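Local coordinates for protein cytochrome c, putative (PDB 1SP3) that binds eight c-type hemes in a single chain and probably acts as a respiratory oxidoreductase, consistent with tetrathionate reduction, at residues A[134-138]-A[161-165]; A[246-252]-A[275-281]. All blocks are in the same frame, centred on the assembly; numbering follows the deposited sequence.

Contact 1 of 2, residues A[134-138]-A[161-165]; sequences PVRDN and MAYPD. With HEC (heme c), chain E.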
loop_
_atom_site.group_PDB
_atom_site.type_symbol
_atom_site.label_atom_id
_atom_site.label_comp_id
_atom_site.label_asym_id
_atom_site.label_seq_id
_atom_site.Cartn_x
_atom_site.Cartn_y
_atom_site.Cartn_z
ATOM N N PRO A 134 -2.852 -18.211 9.379
ATOM C CA PRO A 134 -3.519 -17.117 8.627
ATOM C C PRO A 134 -4.044 -17.643 7.274
ATOM O O PRO A 134 -3.342 -18.476 6.597
ATOM C CB PRO A 134 -2.372 -16.116 8.309
ATOM C CG PRO A 134 -1.248 -16.412 9.555
ATOM C CD PRO A 134 -1.431 -17.941 9.690
ATOM N N VAL A 135 -5.192 -17.113 6.851
ATOM C CA VAL A 135 -5.679 -17.258 5.459
ATOM C C VAL A 135 -5.779 -15.907 4.796
ATOM O O VAL A 135 -5.531 -14.864 5.458
ATOM C CB VAL A 135 -7.032 -17.951 5.438
ATOM C CG1 VAL A 135 -6.866 -19.319 6.042
ATOM C CG2 VAL A 135 -8.178 -17.090 6.136
ATOM N N ARG A 136 -6.125 -15.863 3.508
ATOM C CA ARG A 136 -6.195 -14.542 2.845
ATOM C C ARG A 136 -6.948 -13.486 3.648
ATOM O O ARG A 136 -6.522 -12.289 3.756
ATOM C CB ARG A 136 -6.747 -14.669 1.441
ATOM C CG ARG A 136 -5.859 -15.526 0.501
ATOM C CD ARG A 136 -6.509 -15.702 -0.889
ATOM N NE ARG A 136 -7.859 -16.294 -0.811
ATOM C CZ ARG A 136 -8.145 -17.615 -0.865
ATOM N NH1 ARG A 136 -7.152 -18.497 -0.993
ATOM N NH2 ARG A 136 -9.436 -18.054 -0.752
ATOM N N ASP A 137 -8.034 -13.905 4.280
ATOM C CA ASP A 137 -8.873 -12.916 4.987
ATOM C C ASP A 137 -8.175 -12.295 6.209
ATOM O O ASP A 137 -8.538 -11.204 6.660
ATOM C CB ASP A 137 -10.250 -13.502 5.340
ATOM C CG ASP A 137 -11.382 -12.460 5.228
ATOM O OD1 ASP A 137 -11.351 -11.581 4.310
ATOM O OD2 ASP A 137 -12.346 -12.393 6.043
ATOM N N ASN A 138 -7.181 -12.974 6.788
ATOM C CA ASN A 138 -6.482 -12.357 7.896
ATOM C C ASN A 138 -5.598 -11.209 7.363
ATOM O O ASN A 138 -5.645 -10.110 7.894
ATOM C CB ASN A 138 -5.658 -13.366 8.674
ATOM C CG ASN A 138 -6.499 -14.455 9.301
ATOM O OD1 ASN A 138 -6.566 -15.602 8.782
ATOM N ND2 ASN A 138 -7.114 -14.137 10.454
ATOM N N MET A 161 -10.791 -10.853 -2.657
ATOM C CA MET A 161 -9.608 -11.710 -2.623
ATOM C C MET A 161 -9.733 -12.604 -1.412
ATOM O O MET A 161 -8.906 -13.497 -1.234
ATOM C CB MET A 161 -8.273 -10.946 -2.495
ATOM C CG MET A 161 -7.818 -10.000 -3.633
ATOM S SD MET A 161 -7.516 -10.790 -5.199
ATOM C CE MET A 161 -6.043 -10.196 -5.565
ATOM N N ALA A 162 -10.738 -12.390 -0.561
ATOM C CA ALA A 162 -10.997 -13.380 0.475
ATOM C C ALA A 162 -11.293 -14.807 -0.069
ATOM O O ALA A 162 -10.855 -15.810 0.543
ATOM C CB ALA A 162 -12.197 -12.916 1.386
ATOM N N TYR A 163 -12.113 -14.896 -1.126
ATOM C CA TYR A 163 -12.427 -16.184 -1.790
ATOM C C TYR A 163 -12.657 -15.824 -3.241
ATOM O O TYR A 163 -13.799 -15.751 -3.649
ATOM C CB TYR A 163 -13.727 -16.837 -1.220
ATOM C CG TYR A 163 -13.577 -17.254 0.219
ATOM C CD1 TYR A 163 -13.851 -16.344 1.265
ATOM C CD2 TYR A 163 -13.111 -18.534 0.537
ATOM C CE1 TYR A 163 -13.648 -16.718 2.602
ATOM C CE2 TYR A 163 -12.915 -18.916 1.855
ATOM C CZ TYR A 163 -13.185 -18.014 2.861
ATOM O OH TYR A 163 -12.983 -18.433 4.132
ATOM N N PRO A 164 -11.614 -15.513 -4.018
ATOM C CA PRO A 164 -11.869 -14.934 -5.342
ATOM C C PRO A 164 -12.083 -16.060 -6.356
ATOM O O PRO A 164 -11.755 -17.210 -6.026
ATOM C CB PRO A 164 -10.545 -14.227 -5.669
ATOM C CG PRO A 164 -9.540 -15.039 -4.985
ATOM C CD PRO A 164 -10.169 -15.612 -3.715
ATOM N N ASP A 165 -12.548 -15.714 -7.553
ATOM C CA ASP A 165 -12.674 -16.646 -8.622
ATOM C C ASP A 165 -11.459 -16.560 -9.539
ATOM O O ASP A 165 -10.640 -15.638 -9.401
ATOM C CB ASP A 165 -13.930 -16.390 -9.413
ATOM C CG ASP A 165 -14.051 -14.977 -9.879
ATOM O OD1 ASP A 165 -15.168 -14.607 -10.312
ATOM O OD2 ASP A 165 -13.120 -14.142 -9.877
HETATM FE FE HEC E . 2.236 -15.535 13.696
HETATM C CHA HEC E . 3.256 -18.449 12.197
HETATM C CHB HEC E . 2.316 -17.199 16.681
HETATM C CHC HEC E . 1.624 -12.567 15.228
HETATM C CHD HEC E . 1.756 -13.995 10.732
HETATM N NA HEC E . 2.666 -17.489 14.323
HETATM C C1A HEC E . 3.101 -18.517 13.540
HETATM C C2A HEC E . 3.387 -19.708 14.354
HETATM C C3A HEC E . 3.159 -19.368 15.609
HETATM C C4A HEC E . 2.714 -17.947 15.598
HETATM C CMA HEC E . 3.347 -20.282 16.866
HETATM C CAA HEC E . 3.902 -21.082 13.840
HETATM C CBA HEC E . 5.293 -20.892 13.156
HETATM C CGA HEC E . 6.270 -20.208 14.104
HETATM O O1A HEC E . 6.342 -20.774 15.223
HETATM O O2A HEC E . 6.978 -19.168 13.762
HETATM N NB HEC E . 2.035 -15.019 15.519
HETATM C C1B HEC E . 2.094 -15.821 16.619
HETATM C C2B HEC E . 1.949 -14.970 17.770
HETATM C C3B HEC E . 1.779 -13.724 17.357
HETATM C C4B HEC E . 1.804 -13.712 15.943
HETATM C CMB HEC E . 1.933 -15.475 19.255
HETATM C CAB HEC E . 1.626 -12.438 18.250
HETATM C CBB HEC E . 2.528 -12.102 19.226
HETATM N NC HEC E . 1.786 -13.568 13.073
HETATM C C1C HEC E . 1.533 -12.511 13.875
HETATM C C2C HEC E . 1.174 -11.369 13.057
HETATM C C3C HEC E . 1.214 -11.744 11.779
HETATM C C4C HEC E . 1.624 -13.160 11.793
HETATM C CMC HEC E . 0.821 -9.985 13.645
HETATM C CAC HEC E . 0.879 -10.936 10.462
HETATM C CBC HEC E . 1.195 -9.652 10.208
HETATM N ND HEC E . 2.474 -16.125 11.809
HETATM C C1D HEC E . 2.199 -15.298 10.710
HETATM C C2D HEC E . 2.460 -16.024 9.530
HETATM C C3D HEC E . 2.995 -17.378 10.005
HETATM C C4D HEC E . 2.913 -17.368 11.412
HETATM C CMD HEC E . 2.325 -15.543 8.030
HETATM C CAD HEC E . 3.415 -18.572 9.144
HETATM C CBD HEC E . 2.106 -19.220 8.696
HETATM C CGD HEC E . 2.238 -20.375 7.726
HETATM O O1D HEC E . 1.205 -20.726 7.086
HETATM O O2D HEC E . 3.365 -20.928 7.602
HETATM O O HOH W 1 -9.588 -16.357 3.013
#
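One arginine side chain, Arg136, reads two successive backbone carbonyls of the 161-165 segment. Its NH2 donates to Ala162 O at 3.0 Å, with the donor lying 38° above the plane of that carbonyl, while NE gives a weak bond to Met161 O, also 3.0 Å long, and a still longer weak one to Ala162 O. The chain bends at chi3 (-56°), turning NE and NH2 together toward the end of the 3-10 turn; Met161 O lies at the guanidinium edge, in plane, and Ala162 O is tilted somewhat from that plane. Pro164 CD packs obliquely against the same group, 3.8 Å from Arg136 NE. NH1 is bonded to Phe179 O, so a third carbonyl faces this buried guanidinium. Arg136 opens helix 136-143, which carries Cys139 and Cys142, the covalent attachments of heme c #3, and one of its axial histidines, His143. Val135 is the N-cap residue: Val135 N bonds Asn138 OD1 nearly straight, 2.8 Å, on a lone pair. Beside the arginine, Asp137 OD1 rests on Ala162 CB at 3.3 Å, and a water accepts from Asp137 N and donates to Ala162 O. Pro134 CG lies 3.7 Å from C2D of a heme c.

Contact 2 of 2, residues A[246-252]-A[275-281]; sequences TKMQWDW and KGNFVWE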
loop_
_atom_site.group_PDB
_atom_site.type_symbol
_atom_site.label_atom_id
_atom_site.label_comp_id
_atom_site.label_asym_id
_atom_site.label_seq_id
_atom_site.Cartn_x
_atom_site.Cartn_y
_atom_site.Cartn_z
ATOM N N THR A 246 -11.773 1.784 -7.571
ATOM C CA THR A 246 -10.712 2.345 -6.739
ATOM C C THR A 246 -10.679 3.803 -6.963
ATOM O O THR A 246 -11.056 4.317 -8.075
ATOM C CB THR A 246 -9.271 2.049 -7.231
ATOM O OG1 THR A 246 -9.256 1.610 -8.608
ATOM C CG2 THR A 246 -8.613 1.175 -6.427
ATOM N N LYS A 247 -10.091 4.479 -5.987
ATOM C CA LYS A 247 -9.939 5.923 -6.109
ATOM C C LYS A 247 -8.756 6.224 -7.028
ATOM O O LYS A 247 -7.676 5.675 -6.832
ATOM C CB LYS A 247 -9.745 6.485 -4.736
ATOM C CG LYS A 247 -9.847 8.001 -4.648
ATOM C CD LYS A 247 -9.780 8.438 -3.169
ATOM C CE LYS A 247 -11.019 7.982 -2.430
ATOM N NZ LYS A 247 -10.870 8.360 -0.962
ATOM N N MET A 248 -8.984 7.056 -8.022
ATOM C CA MET A 248 -7.950 7.458 -8.945
ATOM C C MET A 248 -7.482 8.901 -8.682
ATOM O O MET A 248 -6.322 9.233 -8.954
ATOM C CB MET A 248 -8.411 7.281 -10.406
ATOM C CG MET A 248 -8.728 5.753 -10.745
ATOM S SD MET A 248 -7.258 4.597 -10.673
ATOM C CE MET A 248 -6.080 5.238 -11.987
ATOM N N GLN A 249 -8.335 9.736 -8.125
ATOM C CA GLN A 249 -7.938 11.150 -7.800
ATOM C C GLN A 249 -8.549 11.563 -6.499
ATOM O O GLN A 249 -9.650 11.175 -6.216
ATOM C CB GLN A 249 -8.433 12.141 -8.832
ATOM C CG GLN A 249 -8.194 11.649 -10.278
ATOM C CD GLN A 249 -8.607 12.644 -11.323
ATOM O OE1 GLN A 249 -9.044 12.240 -12.421
ATOM N NE2 GLN A 249 -8.519 13.942 -10.992
ATOM N N TRP A 250 -7.802 12.347 -5.729
ATOM C CA TRP A 250 -8.250 12.936 -4.465
ATOM C C TRP A 250 -7.723 14.403 -4.446
ATOM O O TRP A 250 -6.537 14.670 -4.141
ATOM C CB TRP A 250 -7.668 12.172 -3.269
ATOM C CG TRP A 250 -8.258 12.521 -1.940
ATOM C CD1 TRP A 250 -8.788 13.758 -1.517
ATOM C CD2 TRP A 250 -8.337 11.642 -0.800
ATOM N NE1 TRP A 250 -9.159 13.650 -0.197
ATOM C CE2 TRP A 250 -8.902 12.369 0.256
ATOM C CE3 TRP A 250 -7.958 10.316 -0.577
ATOM C CZ2 TRP A 250 -9.134 11.812 1.498
ATOM C CZ3 TRP A 250 -8.204 9.748 0.649
ATOM C CH2 TRP A 250 -8.771 10.498 1.682
ATOM N N ASP A 251 -8.663 15.327 -4.698
ATOM C CA ASP A 251 -8.451 16.747 -4.603
ATOM C C ASP A 251 -8.959 17.270 -3.257
ATOM O O ASP A 251 -10.212 17.472 -3.043
ATOM C CB ASP A 251 -9.228 17.414 -5.754
ATOM C CG ASP A 251 -8.950 18.909 -5.867
ATOM O OD1 ASP A 251 -8.286 19.494 -4.961
ATOM O OD2 ASP A 251 -9.333 19.548 -6.882
ATOM N N TRP A 252 -8.014 17.491 -2.359
ATOM C CA TRP A 252 -8.281 18.025 -1.008
ATOM C C TRP A 252 -8.640 19.540 -1.043
ATOM O O TRP A 252 -9.192 20.052 -0.120
ATOM C CB TRP A 252 -7.036 17.886 -0.130
ATOM C CG TRP A 252 -6.791 16.549 0.540
ATOM C CD1 TRP A 252 -5.912 15.575 0.132
ATOM C CD2 TRP A 252 -7.404 16.054 1.745
ATOM N NE1 TRP A 252 -5.948 14.519 1.008
ATOM C CE2 TRP A 252 -6.858 14.786 2.004
ATOM C CE3 TRP A 252 -8.348 16.578 2.655
ATOM C CZ2 TRP A 252 -7.215 14.011 3.156
ATOM C CZ3 TRP A 252 -8.743 15.795 3.730
ATOM C CH2 TRP A 252 -8.153 14.542 3.997
ATOM N N LYS A 275 -13.340 15.695 2.867
ATOM C CA LYS A 275 -12.172 15.256 2.111
ATOM C C LYS A 275 -11.896 15.890 0.746
ATOM O O LYS A 275 -10.815 15.805 0.306
ATOM C CB LYS A 275 -12.259 13.727 1.916
ATOM C CG LYS A 275 -12.135 12.918 3.262
ATOM C CD LYS A 275 -12.456 11.409 3.067
ATOM C CE LYS A 275 -12.784 10.690 4.434
ATOM N NZ LYS A 275 -12.888 9.176 4.352
ATOM N N GLY A 276 -12.872 16.435 0.043
ATOM C CA GLY A 276 -12.615 17.090 -1.256
ATOM C C GLY A 276 -13.252 16.285 -2.385
ATOM O O GLY A 276 -14.226 15.636 -2.154
ATOM N N ASN A 277 -12.740 16.360 -3.614
ATOM C CA ASN A 277 -13.322 15.625 -4.737
ATOM C C ASN A 277 -12.574 14.375 -5.046
ATOM O O ASN A 277 -11.331 14.375 -4.928
ATOM C CB ASN A 277 -13.316 16.460 -6.012
ATOM C CG ASN A 277 -14.495 17.429 -6.047
ATOM O OD1 ASN A 277 -15.559 17.074 -6.478
ATOM N ND2 ASN A 277 -14.329 18.602 -5.444
ATOM N N PHE A 278 -13.320 13.334 -5.464
ATOM C CA PHE A 278 -12.789 12.045 -5.903
ATOM C C PHE A 278 -13.184 11.667 -7.348
ATOM O O PHE A 278 -14.211 12.136 -7.901
ATOM C CB PHE A 278 -13.360 10.948 -5.020
ATOM C CG PHE A 278 -13.188 11.161 -3.545
ATOM C CD1 PHE A 278 -14.276 10.971 -2.689
ATOM C CD2 PHE A 278 -11.976 11.500 -3.005
ATOM C CE1 PHE A 278 -14.111 11.157 -1.315
ATOM C CE2 PHE A 278 -11.803 11.685 -1.662
ATOM C CZ PHE A 278 -12.859 11.502 -0.802
ATOM N N VAL A 279 -12.329 10.869 -7.989
ATOM C CA VAL A 279 -12.686 10.167 -9.226
ATOM C C VAL A 279 -12.383 8.675 -8.932
ATOM O O VAL A 279 -11.353 8.341 -8.360
ATOM C CB VAL A 279 -11.881 10.709 -10.441
ATOM C CG1 VAL A 279 -12.281 9.981 -11.751
ATOM C CG2 VAL A 279 -12.080 12.280 -10.613
ATOM N N TRP A 280 -13.342 7.822 -9.236
ATOM C CA TRP A 280 -13.241 6.444 -9.063
ATOM C C TRP A 280 -13.243 5.816 -10.391
ATOM O O TRP A 280 -13.809 6.386 -11.336
ATOM C CB TRP A 280 -14.471 5.966 -8.331
ATOM C CG TRP A 280 -14.557 6.519 -6.927
ATOM C CD1 TRP A 280 -15.092 7.727 -6.544
ATOM C CD2 TRP A 280 -14.109 5.869 -5.727
ATOM N NE1 TRP A 280 -14.961 7.864 -5.177
ATOM C CE2 TRP A 280 -14.405 6.720 -4.649
ATOM C CE3 TRP A 280 -13.496 4.635 -5.454
ATOM C CZ2 TRP A 280 -14.108 6.375 -3.300
ATOM C CZ3 TRP A 280 -13.167 4.302 -4.105
ATOM C CH2 TRP A 280 -13.474 5.159 -3.059
ATOM N N GLU A 281 -12.617 4.628 -10.480
ATOM C CA GLU A 281 -12.597 3.847 -11.747
ATOM C C GLU A 281 -12.595 2.372 -11.420
ATOM O O GLU A 281 -12.025 1.932 -10.389
ATOM C CB GLU A 281 -11.404 4.185 -12.606
ATOM C CG GLU A 281 -11.636 3.889 -14.088
ATOM C CD GLU A 281 -10.399 4.040 -14.986
ATOM O OE1 GLU A 281 -9.531 4.912 -14.696
ATOM O OE2 GLU A 281 -10.314 3.273 -16.009
#
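Strands 246-251 and 276-281 pair antiparallel, with a classic beta bulge where Met248 and Gln249 both face Val279: Met248 N bonds Val279 O at 2.7 Å and Gln249 N adds a weak bond to the same oxygen. Strand 325-339 flanks 246-251 on its other edge, in parallel, making the pair part of a larger mixed sheet. On the face bearing Lys247, Trp250, Phe278 and Trp280, aromatic rings and a lysine chain interlock. Phe278 turns its edge to the indole of Trp250, CE2 standing 3.5 Å from Trp250 CE2 with the planes at 88°, a T-shaped pair. Trp252 NE1 lies over the opposite indole face. CG of Trp250 is anti to its own N (chi1 -169°), and from there NE1 donates to Lys275 O at 2.8 Å, 37° above the carbonyl plane. A leucine at Trp250 would probably leave Lys275 O without this donor and Phe278 without the indole face its edge meets. On the other face Gln249 runs alongside Val279, OE1 3.5 Å from Val279 CG2. Lys247 lays CB over the six-membered ring of Trp280, then bends at chi3 to bring NZ over the Phe278 ring, 3.9 Å from its centroid. The charge of Lys247 thus sits on a pi cloud, a cation-pi contact that probably steadies the ammonium although Lys275 NZ is 5.7 Å from Lys247 NZ.

How the contacts relate
Followed from the N terminus, the chain closes two loops in succession, and neither encloses nor crosses the other. Contact 1 comes first: 134-138, at the start of helix 136-143, meets 161-165 across 22 intervening residues that include the rest of that helix. The chain then runs through helix 181-184 and further heme-binding residues before entering the mixed sheet. There contact 2 closes a second loop with the same spacing, this one containing the short strand 271-272. Contact 1 ties a heme-bearing helix to the loop after it, whereas contact 2 joins neighbouring strands. Their centres lie 27 Å apart and their nearest atoms about 12 Å, without touching.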